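Local coordinates for protein endoglucanase CEL5A (PDB 4AEK) that probably binds plant beta-glucans such as xyloglucan through a carbohydrate-binding module of family 65, helping hold a cellulose-degrading enzyme to its substrate, at residues V14-W19 with P111-D116; A54-I59 with I107-L112. One frame throughout, in Å; residues are numbered along the deposited sequence.

Contact 1: V14-W19 with P111-D116; sequences VEFTDW and PLPSAD
F16 and S114 join the two loops through their backbones: S114 N reaches F16 O at 3.0 Å, but the bond is weak, bent to 130° at the hydrogen. The same carbonyl also receives the CA-H of P113, with P113 CA 3.2 Å from F16 O, while S114 O takes the CA-H of T17 in return. A water completes the link, accepting from F16 N and donating to S114 O, so this backbone oxygen is met by a water and a CA-H together. With CG anti to its backbone N (chi1 -173°), F16 turns its ring toward the proline-rich loop, where CD2 comes obliquely to 3.4 Å from P111 O and CE2 packs on CD of P113. Closer to the strand end, P111 CG touches both V14 CG1 and F16 CB. The main side-chain contact beyond F16 is the CH-pi packing of P113 on W19. CG of P113 sits 3.6 Å from the centroid of the five-membered indole ring, 15° off its normal, and CD lies 3.4 Å from W19 CZ2. F16 CE2 approaches the same indole face near its rim, whereas L112 CD2 comes to the edge of the six-membered ring, 4.0 Å from W19 CH2. W24 extends the aromatic group, stacking on F16, meeting W19 edge-to-face and donating its NE1 to P111 O; S114 OG hydrogen-bonds to G53 O, outside the two segments. Residues 14-19 leave strand 11-14 of one sheet toward strand 28-30 of the other, and 111-116 lead from strand 106-111 to strand 118-127, so prolines pack on aromatic rings where two connections between the sheets of a beta-sandwich meet, the fold of many carbohydrate-binding modules.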
ATOM      1  N   VAL A  14       7.451  -6.787 -10.230  1.00 27.18           N
ATOM      2  CA  VAL A  14       6.276  -7.597 -10.098  1.00 29.72           C
ATOM      3  C   VAL A  14       5.631  -7.731 -11.478  1.00 29.17           C
ATOM      4  O   VAL A  14       5.300  -6.731 -12.093  1.00 29.65           O
ATOM      5  CB  VAL A  14       5.233  -6.909  -9.205  1.00 29.92           C
ATOM      6  CG1 VAL A  14       4.105  -7.888  -8.945  1.00 31.41           C
ATOM      7  CG2 VAL A  14       5.858  -6.364  -7.938  1.00 31.82           C
ATOM      8  N   GLU A  15       5.548  -8.962 -11.972  1.00 30.26           N
ATOM      9  CA  GLU A  15       4.808  -9.294 -13.182  1.00 30.47           C
ATOM     10  C   GLU A  15       3.346  -9.537 -12.931  1.00 33.31           C
ATOM     11  O   GLU A  15       2.949 -10.240 -11.992  1.00 33.40           O
ATOM     12  CB  GLU A  15       5.388 -10.521 -13.884  1.00 34.63           C
ATOM     13  CG  GLU A  15       6.520 -10.099 -14.741  1.00 36.16           C
ATOM     14  CD  GLU A  15       7.054 -11.195 -15.613  1.00 36.67           C
ATOM     15  OE1 GLU A  15       6.511 -12.334 -15.591  1.00 38.60           O
ATOM     16  OE2 GLU A  15       8.062 -10.896 -16.263  1.00 36.84           O
ATOM     17  N   PHE A  16       2.521  -8.893 -13.741  1.00 30.09           N
ATOM     18  CA  PHE A  16       1.082  -8.990 -13.572  1.00 32.00           C
ATOM     19  C   PHE A  16       0.448  -8.444 -14.828  1.00 32.18           C
ATOM     20  O   PHE A  16       0.225  -7.237 -14.966  1.00 29.88           O
ATOM     21  CB  PHE A  16       0.593  -8.165 -12.368  1.00 29.31           C
ATOM     22  CG  PHE A  16      -0.871  -8.361 -12.054  1.00 32.09           C
ATOM     23  CD1 PHE A  16      -1.417  -9.622 -11.986  1.00 31.34           C
ATOM     24  CD2 PHE A  16      -1.695  -7.278 -11.808  1.00 32.48           C
ATOM     25  CE1 PHE A  16      -2.748  -9.804 -11.685  1.00 33.16           C
ATOM     26  CE2 PHE A  16      -3.053  -7.456 -11.530  1.00 33.42           C
ATOM     27  CZ  PHE A  16      -3.577  -8.698 -11.465  1.00 34.17           C
ATOM     28  N   THR A  17       0.174  -9.337 -15.755  1.00 34.05           N
ATOM     29  CA  THR A  17      -0.191  -8.893 -17.091  1.00 35.44           C
ATOM     30  C   THR A  17      -1.677  -8.728 -17.337  1.00 41.05           C
ATOM     31  O   THR A  17      -2.050  -8.043 -18.310  1.00 37.85           O
ATOM     32  CB  THR A  17       0.308  -9.885 -18.133  1.00 36.10           C
ATOM     33  OG1 THR A  17      -0.279 -11.158 -17.857  1.00 36.46           O
ATOM     34  CG2 THR A  17       1.828  -9.935 -18.140  1.00 34.31           C
ATOM     35  N   ASP A  18      -2.518  -9.384 -16.527  1.00 41.40           N
ATOM     36  CA  ASP A  18      -3.951  -9.109 -16.532  1.00 49.52           C
ATOM     37  C   ASP A  18      -4.640  -9.681 -15.295  1.00 49.93           C
ATOM     38  O   ASP A  18      -4.051 -10.457 -14.534  1.00 42.80           O
ATOM     39  CB  ASP A  18      -4.635  -9.666 -17.778  1.00 56.82           C
ATOM     40  CG  ASP A  18      -4.572 -11.159 -17.851  1.00 65.46           C
ATOM     41  OD1 ASP A  18      -3.772 -11.760 -17.106  1.00 64.49           O
ATOM     42  OD2 ASP A  18      -5.338 -11.742 -18.655  1.00 85.33           O
ATOM     43  N   TRP A  19      -5.903  -9.302 -15.132  1.00 52.19           N
ATOM     44  CA  TRP A  19      -6.771  -9.880 -14.111  1.00 55.72           C
ATOM     45  C   TRP A  19      -7.170 -11.290 -14.465  1.00 69.38           C
ATOM     46  O   TRP A  19      -8.359 -11.601 -14.491  1.00 81.02           O
ATOM     47  CB  TRP A  19      -8.041  -9.057 -14.043  1.00 53.25           C
ATOM     48  CG  TRP A  19      -7.830  -7.597 -13.816  1.00 45.79           C
ATOM     49  CD1 TRP A  19      -8.040  -6.565 -14.711  1.00 43.52           C
ATOM     50  CD2 TRP A  19      -7.345  -6.972 -12.588  1.00 44.27           C
ATOM     51  NE1 TRP A  19      -7.735  -5.364 -14.133  1.00 42.62           N
ATOM     52  CE2 TRP A  19      -7.305  -5.544 -12.850  1.00 42.61           C
ATOM     53  CE3 TRP A  19      -6.959  -7.443 -11.334  1.00 43.30           C
ATOM     54  CZ2 TRP A  19      -6.899  -4.626 -11.878  1.00 40.16           C
ATOM     55  CZ3 TRP A  19      -6.548  -6.516 -10.370  1.00 41.60           C
ATOM     56  CH2 TRP A  19      -6.547  -5.142 -10.624  1.00 38.66           C
ATOM     57  N   PRO A 111       0.457  -3.719  -8.243  1.00 24.19           N
ATOM     58  CA  PRO A 111       0.321  -3.166  -9.584  1.00 24.01           C
ATOM     59  C   PRO A 111      -1.047  -3.444 -10.192  1.00 24.81           C
ATOM     60  O   PRO A 111      -1.746  -4.414  -9.888  1.00 27.13           O
ATOM     61  CB  PRO A 111       1.423  -3.923 -10.350  1.00 24.21           C
ATOM     62  CG  PRO A 111       1.423  -5.289  -9.742  1.00 23.90           C
ATOM     63  CD  PRO A 111       0.914  -5.145  -8.304  1.00 23.81           C
ATOM     64  N   LEU A 112      -1.446  -2.604 -11.123  1.00 26.69           N
ATOM     65  CA  LEU A 112      -2.505  -2.981 -12.044  1.00 26.90           C
ATOM     66  C   LEU A 112      -1.849  -3.649 -13.221  1.00 28.36           C
ATOM     67  O   LEU A 112      -0.638  -3.550 -13.379  1.00 27.02           O
ATOM     68  CB  LEU A 112      -3.271  -1.724 -12.413  1.00 28.27           C
ATOM     69  CG  LEU A 112      -3.814  -0.820 -11.294  1.00 30.43           C
ATOM     70  CD1 LEU A 112      -4.563   0.381 -11.873  1.00 32.01           C
ATOM     71  CD2 LEU A 112      -4.706  -1.610 -10.360  1.00 31.14           C
ATOM     72  N   PRO A 113      -2.647  -4.331 -14.070  1.00 28.68           N
ATOM     73  CA  PRO A 113      -2.124  -5.053 -15.204  1.00 28.45           C
ATOM     74  C   PRO A 113      -1.260  -4.170 -16.086  1.00 27.64           C
ATOM     75  O   PRO A 113      -1.546  -3.004 -16.320  1.00 26.57           O
ATOM     76  CB  PRO A 113      -3.379  -5.551 -15.934  1.00 30.00           C
ATOM     77  CG  PRO A 113      -4.357  -5.783 -14.803  1.00 30.86           C
ATOM     78  CD  PRO A 113      -4.087  -4.616 -13.862  1.00 29.06           C
ATOM     79  N   SER A 114      -0.239  -4.791 -16.651  1.00 29.15           N
ATOM     80  CA  SER A 114       0.903  -4.089 -17.293  1.00 29.05           C
ATOM     81  C   SER A 114       1.462  -5.082 -18.258  1.00 25.91           C
ATOM     82  O   SER A 114       1.524  -6.246 -17.918  1.00 26.06           O
ATOM     83  CB  SER A 114       1.843  -3.998 -16.106  1.00 29.51           C
ATOM     84  OG  SER A 114       3.030  -3.592 -16.293  1.00 30.33           O
ATOM     85  N   ALA A 115       1.818  -4.673 -19.473  1.00 27.11           N
ATOM     86  CA  ALA A 115       2.640  -5.539 -20.326  1.00 26.51           C
ATOM     87  C   ALA A 115       4.072  -5.803 -19.753  1.00 25.17           C
ATOM     88  O   ALA A 115       4.645  -6.856 -19.898  1.00 27.82           O
ATOM     89  CB  ALA A 115       2.727  -4.900 -21.737  1.00 27.97           C
ATOM     90  N   ASP A 116       4.652  -4.809 -19.137  1.00 26.76           N
ATOM     91  CA  ASP A 116       6.064  -4.866 -18.723  1.00 26.38           C
ATOM     92  C   ASP A 116       6.281  -5.185 -17.254  1.00 27.00           C
ATOM     93  O   ASP A 116       7.442  -5.394 -16.861  1.00 27.34           O
ATOM     94  CB  ASP A 116       6.795  -3.569 -18.972  1.00 27.39           C
ATOM     95  CG  ASP A 116       6.203  -2.367 -18.251  1.00 29.13           C
ATOM     96  OD1 ASP A 116       4.985  -2.308 -17.873  1.00 29.32           O
ATOM     97  OD2 ASP A 116       7.045  -1.485 -17.977  1.00 30.39           O
TER
HETATM   98  O   HOH W   1       3.366  -7.575 -16.069  1.00 21.58           O

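Contact 2: A54-I59 with I107-L112; sequences ADIVLI and IGVKPL
An antiparallel strand pair, the inner two strands of a four-stranded sheet, brings V57 against K110 and I59 against G108 as hydrogen-bonded pairs. K110 N gives a nearly straight bond to V57 O (2.8 Å, 169° at the hydrogen), and V57 N returns a more bent one to K110 O. I59 N meets G108 O at 2.7 Å, almost head-on to the carbonyl, while G108 N binds I59 O in the carbonyl plane. Past the strand, L112 N reaches D55 O at 2.9 Å from above the carbonyl plane. The non-hydrogen-bonded pairs I56-P111 and L58-V109 put their side chains on the inner face of the beta-sandwich, against M118 and F87 of the opposing sheet. There CD1 of I56, extended with CG1 anti to the backbone N (chi1 -171°), presses on V109 CG1 at 3.5 Å, and L58 CD1 packs on V109 CG2. On the other face L112 forks over residues 54-59, CD1 3.7 Å from D55 CB and CD2 4.0 Å from V57 CG2. Replacing L112 with an alanine would probably open a gap beside D55 CB and V57 CG2, which lose their cover from CD1 and CD2. K110 NZ, also on this face, turns away to W24 O and S26 OG, in cation-pi contact with the W24 ring.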
ATOM      1  N   ALA A  54       3.660   0.286 -14.373  1.00 26.20           N
ATOM      2  CA  ALA A  54       2.280  -0.082 -14.268  1.00 26.55           C
ATOM      3  C   ALA A  54       1.664   0.923 -13.347  1.00 26.60           C
ATOM      4  O   ALA A  54       2.396   1.569 -12.580  1.00 27.62           O
ATOM      5  CB  ALA A  54       2.162  -1.466 -13.655  1.00 27.00           C
ATOM      6  N   ASP A  55       0.338   0.989 -13.328  1.00 27.88           N
ATOM      7  CA  ASP A  55      -0.232   1.883 -12.331  1.00 30.22           C
ATOM      8  C   ASP A  55      -0.189   1.138 -10.995  1.00 29.33           C
ATOM      9  O   ASP A  55      -0.007  -0.077 -10.956  1.00 29.08           O
ATOM     10  CB  ASP A  55      -1.606   2.374 -12.735  1.00 33.19           C
ATOM     11  CG  ASP A  55      -1.524   3.430 -13.864  1.00 31.72           C
ATOM     12  OD1 ASP A  55      -0.797   4.426 -13.685  1.00 35.11           O
ATOM     13  OD2 ASP A  55      -2.147   3.196 -14.879  1.00 35.28           O
ATOM     14  N   ILE A  56      -0.332   1.888  -9.930  1.00 28.25           N
ATOM     15  CA  ILE A  56      -0.040   1.378  -8.605  1.00 28.29           C
ATOM     16  C   ILE A  56      -1.208   1.638  -7.695  1.00 29.52           C
ATOM     17  O   ILE A  56      -1.832   2.694  -7.773  1.00 28.66           O
ATOM     18  CB  ILE A  56       1.245   2.028  -8.026  1.00 29.45           C
ATOM     19  CG1 ILE A  56       1.701   1.345  -6.736  1.00 30.73           C
ATOM     20  CG2 ILE A  56       1.067   3.512  -7.734  1.00 30.64           C
ATOM     21  CD1 ILE A  56       3.151   1.649  -6.399  1.00 33.25           C
ATOM     22  N   VAL A  57      -1.386   0.752  -6.716  1.00 28.34           N
ATOM     23  CA  VAL A  57      -2.527   0.873  -5.768  1.00 28.22           C
ATOM     24  C   VAL A  57      -1.883   0.467  -4.406  1.00 26.68           C
ATOM     25  O   VAL A  57      -0.951  -0.374  -4.355  1.00 25.44           O
ATOM     26  CB  VAL A  57      -3.628  -0.013  -6.421  1.00 33.15           C
ATOM     27  CG1 VAL A  57      -3.972  -1.319  -5.741  1.00 35.75           C
ATOM     28  CG2 VAL A  57      -4.721   0.761  -7.146  1.00 34.45           C
ATOM     29  N   LEU A  58      -2.348   1.111  -3.366  1.00 26.46           N
ATOM     30  CA  LEU A  58      -2.165   0.753  -2.005  1.00 26.74           C
ATOM     31  C   LEU A  58      -3.435   0.146  -1.426  1.00 28.75           C
ATOM     32  O   LEU A  58      -4.524   0.701  -1.602  1.00 32.31           O
ATOM     33  CB  LEU A  58      -1.737   1.979  -1.208  1.00 27.65           C
ATOM     34  CG  LEU A  58      -1.440   1.860   0.280  1.00 28.06           C
ATOM     35  CD1 LEU A  58      -0.233   0.970   0.449  1.00 28.80           C
ATOM     36  CD2 LEU A  58      -1.189   3.221   0.926  1.00 28.99           C
ATOM     37  N   ILE A  59      -3.317  -1.002  -0.747  1.00 28.44           N
ATOM     38  CA  ILE A  59      -4.440  -1.684  -0.106  1.00 27.43           C
ATOM     39  C   ILE A  59      -4.263  -1.699   1.410  1.00 27.48           C
ATOM     40  O   ILE A  59      -3.248  -2.218   1.881  1.00 26.91           O
ATOM     41  CB  ILE A  59      -4.533  -3.164  -0.505  1.00 28.79           C
ATOM     42  CG1 ILE A  59      -4.473  -3.449  -2.032  1.00 36.92           C
ATOM     43  CG2 ILE A  59      -5.757  -3.765   0.108  1.00 29.90           C
ATOM     44  CD1 ILE A  59      -5.176  -2.450  -2.803  1.00 39.41           C
ATOM     45  N   ILE A 107      -1.510  -4.573   4.631  1.00 23.28           N
ATOM     46  CA  ILE A 107      -1.109  -3.491   3.842  1.00 23.92           C
ATOM     47  C   ILE A 107      -0.330  -4.057   2.669  1.00 24.53           C
ATOM     48  O   ILE A 107       0.604  -4.884   2.835  1.00 23.34           O
ATOM     49  CB  ILE A 107      -0.198  -2.547   4.585  1.00 23.79           C
ATOM     50  CG1 ILE A 107      -0.870  -2.026   5.868  1.00 24.23           C
ATOM     51  CG2 ILE A 107       0.252  -1.361   3.727  1.00 24.68           C
ATOM     52  CD1 ILE A 107       0.104  -1.320   6.784  1.00 24.44           C
ATOM     53  N   GLY A 108      -0.781  -3.698   1.476  1.00 25.25           N
ATOM     54  CA  GLY A 108      -0.142  -4.146   0.278  1.00 26.10           C
ATOM     55  C   GLY A 108      -0.025  -3.059  -0.767  1.00 25.96           C
ATOM     56  O   GLY A 108      -0.879  -2.226  -0.890  1.00 29.72           O
ATOM     57  N   VAL A 109       1.103  -3.069  -1.478  1.00 26.98           N
ATOM     58  CA  VAL A 109       1.332  -2.202  -2.584  1.00 27.71           C
ATOM     59  C   VAL A 109       1.237  -3.141  -3.793  1.00 25.96           C
ATOM     60  O   VAL A 109       1.952  -4.147  -3.880  1.00 25.36           O
ATOM     61  CB  VAL A 109       2.688  -1.533  -2.516  1.00 28.42           C
ATOM     62  CG1 VAL A 109       2.923  -0.632  -3.736  1.00 30.71           C
ATOM     63  CG2 VAL A 109       2.813  -0.714  -1.245  1.00 31.69           C
ATOM     64  N   LYS A 110       0.302  -2.854  -4.718  1.00 26.27           N
ATOM     65  CA  LYS A 110       0.105  -3.774  -5.825  1.00 25.03           C
ATOM     66  C   LYS A 110       0.060  -3.031  -7.154  1.00 25.75           C
ATOM     67  O   LYS A 110      -0.243  -1.850  -7.186  1.00 26.59           O
ATOM     68  CB  LYS A 110      -1.191  -4.590  -5.690  1.00 28.19           C
ATOM     69  CG  LYS A 110      -1.307  -5.411  -4.404  1.00 28.91           C
ATOM     70  CD  LYS A 110      -2.538  -6.303  -4.488  1.00 31.24           C
ATOM     71  CE  LYS A 110      -2.750  -7.209  -3.289  1.00 30.31           C
ATOM     72  NZ  LYS A 110      -1.860  -8.347  -3.375  1.00 29.20           N
ATOM     73  N   PRO A 111       0.457  -3.719  -8.243  1.00 24.19           N
ATOM     74  CA  PRO A 111       0.321  -3.166  -9.584  1.00 24.01           C
ATOM     75  C   PRO A 111      -1.047  -3.444 -10.192  1.00 24.81           C
ATOM     76  O   PRO A 111      -1.746  -4.414  -9.888  1.00 27.13           O
ATOM     77  CB  PRO A 111       1.423  -3.923 -10.350  1.00 24.21           C
ATOM     78  CG  PRO A 111       1.423  -5.289  -9.742  1.00 23.90           C
ATOM     79  CD  PRO A 111       0.914  -5.145  -8.304  1.00 23.81           C
ATOM     80  N   LEU A 112      -1.446  -2.604 -11.123  1.00 26.69           N
ATOM     81  CA  LEU A 112      -2.505  -2.981 -12.044  1.00 26.90           C
ATOM     82  C   LEU A 112      -1.849  -3.649 -13.221  1.00 28.36           C
ATOM     83  O   LEU A 112      -0.638  -3.550 -13.379  1.00 27.02           O
ATOM     84  CB  LEU A 112      -3.271  -1.724 -12.413  1.00 28.27           C
ATOM     85  CG  LEU A 112      -3.814  -0.820 -11.294  1.00 30.43           C
ATOM     86  CD1 LEU A 112      -4.563   0.381 -11.873  1.00 32.01           C
ATOM     87  CD2 LEU A 112      -4.706  -1.610 -10.360  1.00 31.14           C
TER

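Contact 2 is buried near the middle of the chain, its centre about 6 Å from the centre of the chain, while contact 1 lies at the periphery, its centre about 16 Å from that point and only partly buried. The residues P111 and L112 belong to both, so one chain segment passes from regular strand pairing into an irregular loop. Pairing in contact 2 is a ladder of backbone hydrogen bonds with aliphatic packing; contact 1 has one weak direct bond, a water bridge, and proline against aromatic rings. They touch where S114 OG lies 3.5 Å from A54 CB, and W24 reaches both contacts.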